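PDB 5ULB: putative sugar ABC transporter from Yersinia enterocolitica subsp. enterocolitica 8081, which probably serves as the periplasmic binding protein of an ABC importer, capturing methylthioribose-like sugars such as 5-methylselenoribose, which occupies the cleft in both anomeric forms. Local coordinates for residues 259-264 / 317-321. Residues are numbered along the deposited sequence; the frame is centred on the assembly and turned at random.
Sequences AVDPKL and WGQSD
The six-membered ring of W317 lies against the backbone of 259-261 and the side chain of D261. Its CZ3 meets A259 O at 3.4 Å, and the oxygen sits at the ring edge, near the ring plane. CH2 reaches D261 N at 3.5 Å by an oblique approach. D261 CB rests on CZ2 at 3.7 Å. With D261 CG anti to the backbone N (chi1 -178°), the carboxylate is carried toward the pyrrole end of the indole, OD2 4.0 Å from W317 NE1. The two side chains cross at about a right angle, although their planes are only 6° apart.

D261 is the N-cap of helix 262-278. Its OD1 accepts from K263 N at 2.9 Å, with the donor above the carboxylate plane. OD2 takes a bond from a water that also donates to G318 O, 2.8 Å each. No direct hydrogen bond joins the two segments; this water bridges them. With one bond on each oxygen, the rotation of the carboxylate is probably restrained.

L264 extends the contact along the loop. CD2 packs on G318 C at 3.9 Å, while CD1 touches S320 CB.

The loop between helices 295-299 and 327-335 thus lies over the junction of strand 254-259 and helix 262-278. W317 also touches A291 of neighbouring strand 285-294, and S320 O accepts a hydrogen bond from R271 NH1, farther along helix 262-278.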
loop_
_atom_site.group_PDB
_atom_site.type_symbol
_atom_site.label_atom_id
_atom_site.label_comp_id
_atom_site.label_asym_id
_atom_site.label_seq_id
_atom_site.Cartn_x
_atom_site.Cartn_y
_atom_site.Cartn_z
ATOM N N ALA A 259 -7.937 -2.251 -4.842
ATOM C CA ALA A 259 -6.703 -1.455 -4.609
ATOM C C ALA A 259 -6.962 0.025 -4.442
ATOM O O ALA A 259 -7.962 0.548 -4.908
ATOM C CB ALA A 259 -5.776 -1.657 -5.807
ATOM N N VAL A 260 -6.001 0.642 -3.771
ATOM C CA VAL A 260 -5.818 2.079 -3.701
ATOM C C VAL A 260 -4.557 2.404 -4.478
ATOM O O VAL A 260 -3.556 1.645 -4.383
ATOM C CB VAL A 260 -5.699 2.576 -2.216
ATOM C CG1 VAL A 260 -5.492 4.052 -2.126
ATOM C CG2 VAL A 260 -6.904 2.131 -1.371
ATOM N N ASP A 261 -4.522 3.495 -5.172
ATOM C CA ASP A 261 -3.292 3.909 -5.920
ATOM C C ASP A 261 -2.226 4.285 -4.840
ATOM O O ASP A 261 -2.415 5.235 -4.085
ATOM C CB ASP A 261 -3.555 5.151 -6.760
ATOM C CG ASP A 261 -2.365 5.617 -7.601
ATOM O OD1 ASP A 261 -1.246 5.071 -7.414
ATOM O OD2 ASP A 261 -2.618 6.523 -8.428
ATOM N N PRO A 262 -1.095 3.537 -4.766
ATOM C CA PRO A 262 -0.104 3.902 -3.756
ATOM C C PRO A 262 0.498 5.205 -3.966
ATOM O O PRO A 262 0.968 5.794 -2.942
ATOM C CB PRO A 262 0.896 2.700 -3.837
ATOM C CG PRO A 262 0.248 1.621 -4.620
ATOM C CD PRO A 262 -0.683 2.357 -5.548
ATOM N N LYS A 263 0.528 5.740 -5.174
ATOM C CA LYS A 263 1.056 7.085 -5.366
ATOM C C LYS A 263 0.185 8.080 -4.590
ATOM O O LYS A 263 0.702 9.069 -4.083
ATOM C CB LYS A 263 1.014 7.475 -6.821
ATOM C CG LYS A 263 1.982 6.708 -7.680
ATOM C CD LYS A 263 2.174 7.395 -9.046
ATOM C CE LYS A 263 1.642 8.800 -9.059
ATOM N NZ LYS A 263 2.580 9.962 -8.753
ATOM N N LEU A 264 -1.130 7.898 -4.585
ATOM C CA LEU A 264 -2.028 8.780 -3.804
ATOM C C LEU A 264 -1.772 8.633 -2.350
ATOM O O LEU A 264 -1.840 9.635 -1.631
ATOM C CB LEU A 264 -3.489 8.415 -4.199
ATOM C CG LEU A 264 -4.573 9.262 -3.507
ATOM C CD1 LEU A 264 -4.446 10.710 -3.874
ATOM C CD2 LEU A 264 -5.924 8.687 -3.812
ATOM N N TRP A 317 -10.472 7.250 -10.146
ATOM C CA TRP A 317 -9.317 6.497 -9.703
ATOM C C TRP A 317 -8.133 7.430 -9.421
ATOM O O TRP A 317 -7.725 8.308 -10.205
ATOM C CB TRP A 317 -8.894 5.507 -10.758
ATOM C CG TRP A 317 -7.573 4.933 -10.432
ATOM C CD1 TRP A 317 -6.345 5.315 -10.988
ATOM C CD2 TRP A 317 -7.333 3.913 -9.522
ATOM N NE1 TRP A 317 -5.403 4.538 -10.442
ATOM C CE2 TRP A 317 -5.948 3.684 -9.517
ATOM C CE3 TRP A 317 -8.143 3.115 -8.662
ATOM C CZ2 TRP A 317 -5.394 2.675 -8.712
ATOM C CZ3 TRP A 317 -7.581 2.232 -7.873
ATOM C CH2 TRP A 317 -6.211 2.013 -7.913
ATOM N N GLY A 318 -7.537 7.136 -8.265
ATOM C CA GLY A 318 -6.265 7.750 -7.897
ATOM C C GLY A 318 -6.297 9.243 -7.628
ATOM O O GLY A 318 -5.233 9.928 -7.593
ATOM N N GLN A 319 -7.472 9.773 -7.420
ATOM C CA GLN A 319 -7.638 11.222 -7.216
ATOM C C GLN A 319 -8.368 11.502 -5.913
ATOM O O GLN A 319 -9.226 10.738 -5.497
ATOM C CB GLN A 319 -8.542 11.804 -8.359
ATOM C CG GLN A 319 -8.026 11.509 -9.787
ATOM C CD GLN A 319 -9.174 11.433 -10.858
ATOM O OE1 GLN A 319 -9.431 10.369 -11.521
ATOM N NE2 GLN A 319 -9.887 12.533 -10.997
ATOM N N SER A 320 -7.953 12.557 -5.229
ATOM C CA SER A 320 -8.685 13.014 -4.063
ATOM C C SER A 320 -8.266 14.459 -3.839
ATOM O O SER A 320 -7.036 14.769 -3.894
ATOM C CB SER A 320 -8.211 12.216 -2.788
ATOM O OG SER A 320 -8.807 12.736 -1.674
ATOM N N ASP A 321 -9.195 15.254 -3.384
ATOM C CA ASP A 321 -8.977 16.629 -2.967
ATOM C C ASP A 321 -8.680 16.706 -1.497
ATOM O O ASP A 321 -8.450 17.851 -0.983
ATOM C CB ASP A 321 -10.151 17.574 -3.360
ATOM C CG ASP A 321 -9.674 19.070 -3.575
ATOM O OD1 ASP A 321 -10.383 20.021 -3.155
ATOM O OD2 ASP A 321 -8.605 19.332 -4.186
HETATM O O HOH W 1 -2.538 9.280 -7.907
#